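Local atomic coordinates of esterase (uncultured bacterium FLS12, PDB entry 4RGY), a protein that hydrolyses esters as a low-temperature-active, alkaline esterase of the alpha/beta-hydrolase clan, recovered from a marine sediment metagenome. Residues G73-M78 / F111-A116; T63-Y68 / A252-V257; E239-P242 / G248-D251; L4-F9 / I58-T63. All blocks are in the same frame, centred on the assembly; numbering follows the deposited sequence.

Contact 1: G73-M78 / F111-A116; sequences GLAVVM and FPLATA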
loop_
_atom_site.group_PDB
_atom_site.type_symbol
_atom_site.label_atom_id
_atom_site.label_comp_id
_atom_site.label_asym_id
_atom_site.label_seq_id
_atom_site.Cartn_x
_atom_site.Cartn_y
_atom_site.Cartn_z
ATOM N N GLY A 73 -22.555 5.379 7.424
ATOM C CA GLY A 73 -22.963 4.674 6.219
ATOM C C GLY A 73 -22.532 5.443 4.979
ATOM O O GLY A 73 -23.238 5.470 3.965
ATOM N N LEU A 74 -21.356 6.055 5.077
ATOM C CA LEU A 74 -20.845 6.986 4.077
ATOM C C LEU A 74 -19.509 6.489 3.544
ATOM O O LEU A 74 -18.592 6.229 4.318
ATOM C CB LEU A 74 -20.635 8.365 4.712
ATOM C CG LEU A 74 -20.051 9.489 3.853
ATOM C CD1 LEU A 74 -21.040 9.843 2.780
ATOM C CD2 LEU A 74 -19.727 10.692 4.721
ATOM N N ALA A 75 -19.407 6.354 2.228
ATOM C CA ALA A 75 -18.132 6.030 1.594
ATOM C C ALA A 75 -17.357 7.324 1.344
ATOM O O ALA A 75 -17.951 8.392 1.171
ATOM C CB ALA A 75 -18.360 5.284 0.301
ATOM N N VAL A 76 -16.028 7.239 1.342
ATOM C CA VAL A 76 -15.213 8.406 1.044
ATOM C C VAL A 76 -14.197 8.059 -0.044
ATOM O O VAL A 76 -13.501 7.043 0.038
ATOM C CB VAL A 76 -14.471 8.918 2.295
ATOM C CG1 VAL A 76 -13.758 10.222 1.986
ATOM C CG2 VAL A 76 -15.446 9.145 3.449
ATOM N N VAL A 77 -14.120 8.913 -1.060
ATOM C CA VAL A 77 -13.199 8.713 -2.176
ATOM C C VAL A 77 -12.210 9.864 -2.198
ATOM O O VAL A 77 -12.612 11.020 -2.314
ATOM C CB VAL A 77 -13.953 8.644 -3.529
ATOM C CG1 VAL A 77 -12.973 8.584 -4.706
ATOM C CG2 VAL A 77 -14.891 7.431 -3.559
ATOM N N MET A 78 -10.923 9.541 -2.098
ATOM C CA MET A 78 -9.852 10.521 -1.986
ATOM C C MET A 78 -8.872 10.326 -3.138
ATOM O O MET A 78 -7.989 9.470 -3.086
ATOM C CB MET A 78 -9.147 10.358 -0.635
ATOM C CG MET A 78 -10.007 10.830 0.536
ATOM S SD MET A 78 -9.637 10.044 2.117
ATOM C CE MET A 78 -10.290 8.387 1.863
ATOM N N PHE A 111 -16.643 0.145 -6.921
ATOM C CA PHE A 111 -17.205 0.043 -5.578
ATOM C C PHE A 111 -18.716 0.256 -5.583
ATOM O O PHE A 111 -19.260 0.855 -6.516
ATOM C CB PHE A 111 -16.527 1.057 -4.636
ATOM C CG PHE A 111 -15.051 0.811 -4.435
ATOM C CD1 PHE A 111 -14.613 -0.294 -3.711
ATOM C CD2 PHE A 111 -14.112 1.682 -4.960
ATOM C CE1 PHE A 111 -13.258 -0.521 -3.524
ATOM C CE2 PHE A 111 -12.753 1.454 -4.774
ATOM C CZ PHE A 111 -12.333 0.349 -4.048
ATOM N N PRO A 112 -19.403 -0.232 -4.542
ATOM C CA PRO A 112 -20.865 -0.122 -4.479
ATOM C C PRO A 112 -21.286 1.267 -4.007
ATOM O O PRO A 112 -21.799 1.444 -2.897
ATOM C CB PRO A 112 -21.244 -1.211 -3.468
ATOM C CG PRO A 112 -20.064 -1.314 -2.575
ATOM C CD PRO A 112 -18.866 -1.069 -3.454
ATOM N N LEU A 113 -21.054 2.245 -4.879
ATOM C CA LEU A 113 -21.303 3.647 -4.573
ATOM C C LEU A 113 -22.554 4.169 -5.266
ATOM O O LEU A 113 -22.855 3.792 -6.402
ATOM C CB LEU A 113 -20.103 4.485 -5.008
ATOM C CG LEU A 113 -18.731 4.038 -4.498
ATOM C CD1 LEU A 113 -17.688 5.035 -4.966
ATOM C CD2 LEU A 113 -18.701 3.910 -2.992
ATOM N N ALA A 114 -23.272 5.048 -4.571
ATOM C CA ALA A 114 -24.440 5.723 -5.142
ATOM C C ALA A 114 -24.076 6.609 -6.324
ATOM O O ALA A 114 -22.937 7.061 -6.459
ATOM C CB ALA A 114 -25.143 6.550 -4.080
ATOM N N THR A 115 -25.068 6.866 -7.169
ATOM C CA THR A 115 -24.922 7.782 -8.292
ATOM C C THR A 115 -25.826 8.996 -8.116
ATOM O O THR A 115 -25.541 10.074 -8.631
ATOM C CB THR A 115 -25.274 7.082 -9.618
ATOM O OG1 THR A 115 -26.546 6.433 -9.492
ATOM C CG2 THR A 115 -24.239 6.032 -9.943
ATOM N N ALA A 116 -26.913 8.812 -7.376
ATOM C CA ALA A 116 -27.925 9.856 -7.211
ATOM C C ALA A 116 -27.355 11.137 -6.618
ATOM O O ALA A 116 -26.526 11.090 -5.702
ATOM C CB ALA A 116 -29.058 9.343 -6.344
#
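Ala-75 and Val-77 of strand 75-79 both receive the forked end of Leu-113, which lies on the return loop of a beta-alpha-beta crossover in this alpha/beta-hydrolase fold. The crossover runs from strand 75-79 through helix 95-110, packed against the sheet, to strand 120-125, passing over strand 45-49.

Apolar contact carries the join. Alternation along the strand points Ala-75 and Val-77 to the same face, while Val-76 between them points away and packs on Val-69. Leu-113 divides its two methyls between these neighbours: CD2 settles on Ala-75 CB at 3.6 Å, and CD1 goes to Val-77. A leucine suits the place because its branch point can serve two residues at once. The small alanine lets the loop come close, so that the nearest CA atoms, those of Ala-75 and Leu-113, are 7.3 Å apart. Leu-24, Thr-45 and Ala-107 also touch Leu-113, wedging it between the sheet and helix 95-110.

The polar bonds nearest the contact are made by the backbone. Ala-75 and Val-77 bond to strand 45-49 as sheet partners, and Pro-112 centres an inverse gamma turn closed by a weak bond, Leu-113 N to Phe-111 O at 2.8 Å. This turn follows directly on the helix end.

With its CG1 anti to the backbone N (chi1 174°), Val-77 offers the other branch, and CG2 meets Leu-113 CD1 at 3.9 Å.

Contact 2: T63-Y68 / A252-V257; sequences TSIERY and AQIQRV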
loop_
_atom_site.group_PDB
_atom_site.type_symbol
_atom_site.label_atom_id
_atom_site.label_comp_id
_atom_site.label_asym_id
_atom_site.label_seq_id
_atom_site.Cartn_x
_atom_site.Cartn_y
_atom_site.Cartn_z
ATOM N N THR A 63 -5.550 13.209 9.405
ATOM C CA THR A 63 -6.810 13.320 10.137
ATOM C C THR A 63 -7.282 11.941 10.544
ATOM O O THR A 63 -6.699 10.924 10.136
ATOM C CB THR A 63 -7.957 13.973 9.313
ATOM O OG1 THR A 63 -8.492 13.041 8.361
ATOM C CG2 THR A 63 -7.487 15.237 8.613
ATOM N N SER A 64 -8.371 11.903 11.303
ATOM C CA SER A 64 -9.021 10.635 11.618
ATOM C C SER A 64 -10.305 10.452 10.806
ATOM O O SER A 64 -11.279 9.887 11.304
ATOM C CB SER A 64 -9.304 10.528 13.116
ATOM O OG SER A 64 -8.097 10.528 13.857
ATOM N N ILE A 65 -10.302 10.927 9.558
ATOM C CA ILE A 65 -11.473 10.822 8.694
ATOM C C ILE A 65 -12.148 9.438 8.683
ATOM O O ILE A 65 -13.382 9.355 8.734
ATOM C CB ILE A 65 -11.161 11.324 7.242
ATOM C CG1 ILE A 65 -12.417 11.304 6.365
ATOM C CG2 ILE A 65 -10.047 10.503 6.571
ATOM C CD1 ILE A 65 -13.491 12.256 6.842
ATOM N N GLU A 66 -11.370 8.352 8.635
ATOM C CA GLU A 66 -11.989 7.026 8.610
ATOM C C GLU A 66 -12.841 6.779 9.860
ATOM O O GLU A 66 -13.937 6.228 9.770
ATOM C CB GLU A 66 -10.947 5.917 8.465
ATOM C CG GLU A 66 -11.579 4.534 8.376
ATOM C CD GLU A 66 -10.563 3.421 8.319
ATOM O OE1 GLU A 66 -9.479 3.645 7.755
ATOM O OE2 GLU A 66 -10.858 2.323 8.837
ATOM N N ARG A 67 -12.334 7.195 11.016
ATOM C CA ARG A 67 -13.093 7.097 12.256
ATOM C C ARG A 67 -14.309 8.022 12.253
ATOM O O ARG A 67 -15.397 7.631 12.672
ATOM C CB ARG A 67 -12.178 7.378 13.447
ATOM C CG ARG A 67 -12.911 7.522 14.769
ATOM C CD ARG A 67 -11.956 7.358 15.953
ATOM N NE ARG A 67 -10.840 8.300 15.906
ATOM C CZ ARG A 67 -10.902 9.547 16.349
ATOM N NH1 ARG A 67 -12.035 10.007 16.866
ATOM N NH2 ARG A 67 -9.845 10.340 16.285
ATOM N N TYR A 68 -14.143 9.232 11.735
ATOM C CA TYR A 68 -15.235 10.196 11.771
ATOM C C TYR A 68 -16.459 9.740 10.978
ATOM O O TYR A 68 -17.591 10.090 11.324
ATOM C CB TYR A 68 -14.762 11.565 11.275
ATOM C CG TYR A 68 -13.656 12.186 12.103
ATOM C CD1 TYR A 68 -13.578 11.971 13.475
ATOM C CD2 TYR A 68 -12.699 13.001 11.514
ATOM C CE1 TYR A 68 -12.572 12.547 14.229
ATOM C CE2 TYR A 68 -11.690 13.580 12.260
ATOM C CZ TYR A 68 -11.631 13.349 13.616
ATOM O OH TYR A 68 -10.630 13.910 14.380
ATOM N N ALA A 252 -10.391 19.126 12.795
ATOM C CA ALA A 252 -11.519 19.607 13.581
ATOM C C ALA A 252 -12.688 19.978 12.674
ATOM O O ALA A 252 -13.829 19.576 12.906
ATOM C CB ALA A 252 -11.101 20.809 14.420
ATOM N N GLN A 253 -12.405 20.752 11.634
ATOM C CA GLN A 253 -13.470 21.266 10.785
ATOM C C GLN A 253 -14.177 20.200 9.953
ATOM O O GLN A 253 -15.374 20.329 9.675
ATOM C CB GLN A 253 -12.946 22.376 9.876
ATOM C CG GLN A 253 -12.574 23.636 10.624
ATOM C CD GLN A 253 -13.733 24.176 11.419
ATOM O OE1 GLN A 253 -13.694 24.204 12.647
ATOM N NE2 GLN A 253 -14.785 24.602 10.726
ATOM N N ILE A 254 -13.466 19.150 9.546
ATOM C CA ILE A 254 -14.113 18.133 8.715
ATOM C C ILE A 254 -15.231 17.413 9.481
ATOM O O ILE A 254 -16.220 16.975 8.888
ATOM C CB ILE A 254 -13.102 17.138 8.084
ATOM C CG1 ILE A 254 -13.729 16.407 6.891
ATOM C CG2 ILE A 254 -12.591 16.137 9.111
ATOM C CD1 ILE A 254 -14.151 17.325 5.745
ATOM N N GLN A 255 -15.096 17.334 10.806
ATOM C CA GLN A 255 -16.166 16.776 11.643
ATOM C C GLN A 255 -17.439 17.624 11.567
ATOM O O GLN A 255 -18.547 17.088 11.521
ATOM C CB GLN A 255 -15.698 16.645 13.091
ATOM C CG GLN A 255 -14.564 15.640 13.257
ATOM C CD GLN A 255 -13.979 15.690 14.640
ATOM O OE1 GLN A 255 -14.612 15.253 15.605
ATOM N NE2 GLN A 255 -12.774 16.236 14.758
ATOM N N ARG A 256 -17.274 18.944 11.520
ATOM C CA ARG A 256 -18.417 19.844 11.404
ATOM C C ARG A 256 -19.037 19.726 10.019
ATOM O O ARG A 256 -20.257 19.707 9.873
ATOM C CB ARG A 256 -17.991 21.279 11.696
ATOM C CG ARG A 256 -17.381 21.450 13.085
ATOM C CD ARG A 256 -17.091 22.911 13.384
ATOM N NE ARG A 256 -18.304 23.719 13.323
ATOM C CZ ARG A 256 -19.157 23.873 14.332
ATOM N NH1 ARG A 256 -18.941 23.262 15.494
ATOM N NH2 ARG A 256 -20.236 24.629 14.180
ATOM N N VAL A 257 -18.201 19.614 8.994
ATOM C CA VAL A 257 -18.715 19.419 7.647
ATOM C C VAL A 257 -19.514 18.119 7.552
ATOM O O VAL A 257 -20.590 18.092 6.955
ATOM C CB VAL A 257 -17.587 19.429 6.604
ATOM C CG1 VAL A 257 -18.096 18.934 5.253
ATOM C CG2 VAL A 257 -17.004 20.838 6.479
#
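Tyr-68 and Gln-255 lie flat against each other where the short helix 65-68 packs on helix 247-260, two helices on one side of the central sheet of the alpha/beta-hydrolase fold. The amide plane of Gln-255 is only 11° from that of the ring, a true stack. Its CG sits over the middle of the ring, 3.5 Å from the centroid of Tyr-68 and 3° off the normal, a well-centred CH-pi contact. Beyond CG the glutamine is extended (chi2 171°), which carries CD and the amide across the ring toward its phenol end, with CD 3.5 Å from Tyr-68 CE1. The opposite face of the ring is covered by Ser-64 O, 3.3 Å above the plane and displaced toward the rim. The tyrosine is thus sandwiched between the N-cap carbonyl preceding its own helix and a side chain of the other helix.

Ile-254 approaches the ring obliquely, its CG2 4.0 Å from Tyr-68 CD2, and turns its other branch to Ile-65: CG1 of Ile-254 is 4.2 Å from CD1 of Ile-65. Beta-branched isoleucines fill this inner side well, and both also rest on Leu-48 of strand 45-49. Outward, Glu-66 and Arg-67 bind a third subunit, Glu-66 through salt bridges to Arg-61 and Arg-62 of that chain.

Asp-251 draws both polar ends: Tyr-68 OH makes a probable hydrogen bond to its OD1 and a weak one to OD2. Gln-255 NE2 donates a hydrogen bond to Asp-251 O, and its 3.2 Å approach to Tyr-68 OH is too badly angled for a hydrogen bond.

Contact 3: E239-P242 / G248-D251; sequences EESP and GYWD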
loop_
_atom_site.group_PDB
_atom_site.type_symbol
_atom_site.label_atom_id
_atom_site.label_comp_id
_atom_site.label_asym_id
_atom_site.label_seq_id
_atom_site.Cartn_x
_atom_site.Cartn_y
_atom_site.Cartn_z
ATOM N N GLU A 239 -18.203 29.580 8.420
ATOM C CA GLU A 239 -17.635 29.480 9.758
ATOM C C GLU A 239 -16.197 29.945 9.747
ATOM O O GLU A 239 -15.467 29.694 8.789
ATOM C CB GLU A 239 -17.694 28.031 10.259
ATOM C CG GLU A 239 -19.085 27.433 10.307
ATOM C CD GLU A 239 -19.153 26.133 11.098
ATOM O OE1 GLU A 239 -18.223 25.301 11.017
ATOM O OE2 GLU A 239 -20.159 25.947 11.807
ATOM N N GLU A 240 -15.780 30.607 10.816
ATOM C CA GLU A 240 -14.389 30.991 10.967
ATOM C C GLU A 240 -14.047 30.902 12.444
ATOM O O GLU A 240 -14.935 30.982 13.297
ATOM C CB GLU A 240 -14.143 32.405 10.435
ATOM C CG GLU A 240 -14.815 33.494 11.257
ATOM C CD GLU A 240 -14.494 34.892 10.752
ATOM O OE1 GLU A 240 -14.270 35.067 9.538
ATOM O OE2 GLU A 240 -14.461 35.823 11.585
ATOM N N SER A 241 -12.762 30.731 12.737
ATOM C CA SER A 241 -12.272 30.586 14.105
ATOM C C SER A 241 -10.751 30.617 14.018
ATOM O O SER A 241 -10.206 30.559 12.921
ATOM C CB SER A 241 -12.772 29.275 14.727
ATOM O OG SER A 241 -12.350 28.145 13.981
ATOM N N PRO A 242 -10.053 30.728 15.163
ATOM C CA PRO A 242 -8.589 30.767 15.082
ATOM C C PRO A 242 -8.000 29.555 14.371
ATOM O O PRO A 242 -8.442 28.424 14.589
ATOM C CB PRO A 242 -8.170 30.770 16.553
ATOM C CG PRO A 242 -9.293 31.459 17.240
ATOM C CD PRO A 242 -10.527 30.983 16.537
ATOM N N GLY A 248 -4.381 20.260 11.776
ATOM C CA GLY A 248 -5.130 20.305 13.023
ATOM C C GLY A 248 -6.480 20.979 12.819
ATOM O O GLY A 248 -7.517 20.472 13.247
ATOM N N TYR A 249 -6.467 22.115 12.135
ATOM C CA TYR A 249 -7.700 22.840 11.853
ATOM C C TYR A 249 -8.651 22.015 10.970
ATOM O O TYR A 249 -9.839 21.928 11.255
ATOM C CB TYR A 249 -7.367 24.207 11.233
ATOM C CG TYR A 249 -8.567 25.011 10.804
ATOM C CD1 TYR A 249 -9.337 25.704 11.736
ATOM C CD2 TYR A 249 -8.932 25.079 9.464
ATOM C CE1 TYR A 249 -10.441 26.440 11.337
ATOM C CE2 TYR A 249 -10.034 25.810 9.059
ATOM C CZ TYR A 249 -10.779 26.480 10.007
ATOM O OH TYR A 249 -11.876 27.193 9.611
ATOM N N TRP A 250 -8.136 21.379 9.921
ATOM C CA TRP A 250 -9.008 20.600 9.034
ATOM C C TRP A 250 -9.548 19.332 9.691
ATOM O O TRP A 250 -10.668 18.913 9.403
ATOM C CB TRP A 250 -8.301 20.286 7.713
ATOM C CG TRP A 250 -7.937 21.573 7.039
ATOM C CD1 TRP A 250 -8.725 22.678 6.926
ATOM C CD2 TRP A 250 -6.666 21.926 6.476
ATOM N NE1 TRP A 250 -8.039 23.686 6.296
ATOM C CE2 TRP A 250 -6.773 23.249 6.004
ATOM C CE3 TRP A 250 -5.458 21.240 6.302
ATOM C CZ2 TRP A 250 -5.712 23.908 5.390
ATOM C CZ3 TRP A 250 -4.406 21.895 5.696
ATOM C CH2 TRP A 250 -4.538 23.220 5.240
ATOM N N ASP A 251 -8.762 18.733 10.584
ATOM C CA ASP A 251 -9.211 17.571 11.335
ATOM C C ASP A 251 -10.423 17.943 12.187
ATOM O O ASP A 251 -11.375 17.169 12.291
ATOM C CB ASP A 251 -8.077 17.043 12.224
ATOM C CG ASP A 251 -8.464 15.784 12.991
ATOM O OD1 ASP A 251 -8.662 14.728 12.363
ATOM O OD2 ASP A 251 -8.565 15.844 14.231
HETATM O O HOH W 1 -13.649 27.784 11.560
#
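After strand 236-241 the chain passes through Pro-242 and turns back as helix 247-260, so that Pro-242 and Tyr-249 come to 8.6 Å between CA atoms, the nearest across the pair. This is a beta-alpha unit at the last strand of the alpha/beta-hydrolase sheet, and the loop joining its halves carries His-245, probably the histidine of a Ser-His-Asp triad.

Tyr-249 does the reaching. Its CG lies anti to the backbone N (chi1 176°), which swings the ring off the helix and across to Ser-241. Ser-241 OG comes to the ring at its edge, in the plane, 3.7 Å from Tyr-249 CE1. Pro-242 O meets the same side chain obliquely, 4.0 Å from Tyr-249 CD1. A long aromatic residue suits this site, since it spans the gap with carbon and still brings a hydroxyl to the strand; Cys-211 of strand 207-213 and Ser-150 also touch it.

One residue further along the helix, Trp-250 meets His-245 edge-to-face and bonds to Ser-150, while Glu-246 holds the backbone N of Gly-248 and of Tyr-249. On the strand, Glu-239 turns its carboxylate to Tyr-209.

The two hydroxyls are joined through water. Serine keeps its hydroxyl close to the strand, and a single bridging water spans from it to the tyrosine, 2.8 Å from Ser-241 OG and 2.7 Å from Tyr-249 OH.

Contact 4: L4-F9 / I58-T63; sequences LFQCDF and IWLRRT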
loop_
_atom_site.group_PDB
_atom_site.type_symbol
_atom_site.label_atom_id
_atom_site.label_comp_id
_atom_site.label_asym_id
_atom_site.label_seq_id
_atom_site.Cartn_x
_atom_site.Cartn_y
_atom_site.Cartn_z
ATOM N N LEU A 4 -10.546 -0.263 3.999
ATOM C CA LEU A 4 -9.663 0.710 3.362
ATOM C C LEU A 4 -9.070 0.141 2.079
ATOM O O LEU A 4 -8.565 -0.981 2.068
ATOM C CB LEU A 4 -8.534 1.080 4.333
ATOM C CG LEU A 4 -7.415 1.975 3.792
ATOM C CD1 LEU A 4 -7.930 3.359 3.527
ATOM C CD2 LEU A 4 -6.241 2.029 4.759
ATOM N N PHE A 5 -9.144 0.910 0.998
ATOM C CA PHE A 5 -8.629 0.449 -0.280
ATOM C C PHE A 5 -7.630 1.437 -0.823
ATOM O O PHE A 5 -7.937 2.622 -0.998
ATOM C CB PHE A 5 -9.768 0.280 -1.291
ATOM C CG PHE A 5 -10.826 -0.665 -0.836
ATOM C CD1 PHE A 5 -11.865 -0.226 -0.035
ATOM C CD2 PHE A 5 -10.781 -2.002 -1.195
ATOM C CE1 PHE A 5 -12.838 -1.108 0.412
ATOM C CE2 PHE A 5 -11.754 -2.886 -0.761
ATOM C CZ PHE A 5 -12.785 -2.441 0.047
ATOM N N GLN A 6 -6.429 0.950 -1.109
ATOM C CA GLN A 6 -5.475 1.716 -1.882
ATOM C C GLN A 6 -5.568 1.190 -3.307
ATOM O O GLN A 6 -5.342 0.006 -3.566
ATOM C CB GLN A 6 -4.069 1.565 -1.309
ATOM C CG GLN A 6 -3.946 2.079 0.135
ATOM C CD GLN A 6 -4.126 3.589 0.286
ATOM O OE1 GLN A 6 -4.119 4.338 -0.690
ATOM N NE2 GLN A 6 -4.282 4.037 1.528
ATOM N N CYS A 7 -5.944 2.072 -4.221
ATOM C CA CYS A 7 -6.320 1.679 -5.571
ATOM C C CYS A 7 -5.349 2.252 -6.573
ATOM O O CYS A 7 -5.213 3.478 -6.680
ATOM C CB CYS A 7 -7.715 2.234 -5.897
ATOM S SG CYS A 7 -8.961 2.046 -4.587
ATOM N N ASP A 8 -4.688 1.380 -7.325
ATOM C CA ASP A 8 -3.791 1.797 -8.391
ATOM C C ASP A 8 -4.436 1.427 -9.719
ATOM O O ASP A 8 -4.544 0.246 -10.063
ATOM C CB ASP A 8 -2.430 1.129 -8.235
ATOM C CG ASP A 8 -1.779 1.465 -6.922
ATOM O OD1 ASP A 8 -1.819 2.647 -6.541
ATOM O OD2 ASP A 8 -1.251 0.546 -6.259
ATOM N N PHE A 9 -4.853 2.444 -10.471
ATOM C CA PHE A 9 -5.694 2.246 -11.642
ATOM C C PHE A 9 -5.220 3.150 -12.770
ATOM O O PHE A 9 -4.379 4.022 -12.569
ATOM C CB PHE A 9 -7.157 2.572 -11.303
ATOM C CG PHE A 9 -7.378 4.011 -10.929
ATOM C CD1 PHE A 9 -7.183 4.443 -9.623
ATOM C CD2 PHE A 9 -7.768 4.938 -11.884
ATOM C CE1 PHE A 9 -7.368 5.779 -9.283
ATOM C CE2 PHE A 9 -7.956 6.275 -11.552
ATOM C CZ PHE A 9 -7.753 6.689 -10.246
ATOM N N ILE A 58 -3.119 12.082 1.994
ATOM C CA ILE A 58 -2.976 13.047 3.080
ATOM C C ILE A 58 -4.156 13.091 4.045
ATOM O O ILE A 58 -3.955 13.208 5.262
ATOM C CB ILE A 58 -2.658 14.463 2.532
ATOM C CG1 ILE A 58 -2.164 15.381 3.647
ATOM C CG2 ILE A 58 -3.861 15.086 1.821
ATOM C CD1 ILE A 58 -0.699 15.201 3.947
ATOM N N TRP A 59 -5.383 12.987 3.538
ATOM C CA TRP A 59 -6.537 13.020 4.429
ATOM C C TRP A 59 -6.491 11.858 5.426
ATOM O O TRP A 59 -6.744 12.043 6.615
ATOM C CB TRP A 59 -7.856 13.010 3.648
ATOM C CG TRP A 59 -8.335 14.383 3.243
ATOM C CD1 TRP A 59 -8.210 14.973 2.026
ATOM C CD2 TRP A 59 -9.017 15.328 4.080
ATOM N NE1 TRP A 59 -8.770 16.233 2.047
ATOM C CE2 TRP A 59 -9.266 16.475 3.300
ATOM C CE3 TRP A 59 -9.431 15.319 5.418
ATOM C CZ2 TRP A 59 -9.922 17.596 3.806
ATOM C CZ3 TRP A 59 -10.087 16.440 5.926
ATOM C CH2 TRP A 59 -10.320 17.565 5.118
ATOM N N LEU A 60 -6.133 10.671 4.954
ATOM C CA LEU A 60 -6.077 9.503 5.827
ATOM C C LEU A 60 -4.981 9.660 6.878
ATOM O O LEU A 60 -5.170 9.287 8.053
ATOM C CB LEU A 60 -5.828 8.242 4.997
ATOM C CG LEU A 60 -5.971 6.927 5.766
ATOM C CD1 LEU A 60 -7.433 6.593 6.001
ATOM C CD2 LEU A 60 -5.272 5.792 5.034
ATOM N N ARG A 61 -3.841 10.202 6.454
ATOM C CA ARG A 61 -2.678 10.302 7.320
ATOM C C ARG A 61 -2.811 11.371 8.391
ATOM O O ARG A 61 -2.500 11.115 9.548
ATOM C CB ARG A 61 -1.409 10.519 6.501
ATOM C CG ARG A 61 -1.062 9.341 5.600
ATOM C CD ARG A 61 -0.142 9.742 4.459
ATOM N NE ARG A 61 1.188 10.140 4.913
ATOM C CZ ARG A 61 2.180 10.479 4.096
ATOM N NH1 ARG A 61 1.990 10.469 2.775
ATOM N NH2 ARG A 61 3.360 10.837 4.589
ATOM N N ARG A 62 -3.282 12.557 8.017
ATOM C CA ARG A 62 -3.227 13.712 8.917
ATOM C C ARG A 62 -4.521 14.015 9.651
ATOM O O ARG A 62 -4.591 14.984 10.411
ATOM C CB ARG A 62 -2.784 14.944 8.138
ATOM C CG ARG A 62 -1.513 14.716 7.371
ATOM C CD ARG A 62 -0.389 14.331 8.298
ATOM N NE ARG A 62 0.772 13.898 7.532
ATOM C CZ ARG A 62 1.604 14.733 6.927
ATOM N NH1 ARG A 62 1.401 16.040 7.017
ATOM N NH2 ARG A 62 2.638 14.264 6.235
ATOM N N THR A 63 -5.550 13.209 9.405
ATOM C CA THR A 63 -6.810 13.320 10.137
ATOM C C THR A 63 -7.282 11.941 10.544
ATOM O O THR A 63 -6.699 10.924 10.136
ATOM C CB THR A 63 -7.957 13.973 9.313
ATOM O OG1 THR A 63 -8.492 13.041 8.361
ATOM C CG2 THR A 63 -7.487 15.237 8.613
#
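Just before Leu-60, which meets Leu-4 across this contact, the carbonyl Trp-59 O is gripped twice by Thr-63. The hydroxyl OG1 of Thr-63 donates to Trp-59 O at 2.7 Å, tilted 27° from the carbonyl plane, and Thr-63 N adds a weak bond to the same oxygen. Thr-63 OG1 also accepts from Ile-65 N at 3.0 Å, forming an ST turn. Threonine therefore both closes helix 58-62 and starts the turn that leads to helix 65-68.

Between strand and helix the contact is apolar. Leu-4 and Leu-60 reach toward each other tip to tip. Each has its CG anti to the backbone N (chi1 173° and -171°), throwing the forked end well out from the main chain. CD2 of Leu-60 faces the fork of Leu-4, 3.9 Å from both CD1 and CD2 of that residue. Leucine fits both sites, being long enough to bridge backbones whose nearest CA atoms are 9.8 Å apart.

Gln-6, two residues on and thus on the same face of the strand, bends at chi2 and lays NE2 4.0 Å from Leu-60 CD2. Its OE1 bonds to Thr-21 OG1, so the amide is anchored while its other end skirts the leucine.

Strand 2-11 pairs with strand 16-25 on one edge and, antiparallel, with a strand of a second subunit on the other. Helix 58-62 lies over this part of the sheet, held to strand 45-49 by Trp-59 NE1 on Leu-49 O, and its Arg-61 packs on Met-2 of a third subunit.

Overall arrangement
All four contacts join the central sheet or its helices, but at different depths. Contacts 1 and 4 are buried and almost wholly apolar across their segments; they meet where Phe-111 packs on Phe-5 and Cys-7, and both border a second subunit. Contacts 2 and 3 are only partly buried and share helix 247-260; Arg-256 of one makes a salt bridge to Glu-239 of the other. Their chemistry is accordingly mixed, a ring-amide stack in contact 2 and a water bridge in contact 3. Contacts 2 and 4 share Thr-63, so consecutive helices 58-62 and 65-68 connect them. Contacts 2, 3 and 4 all touch the third subunit.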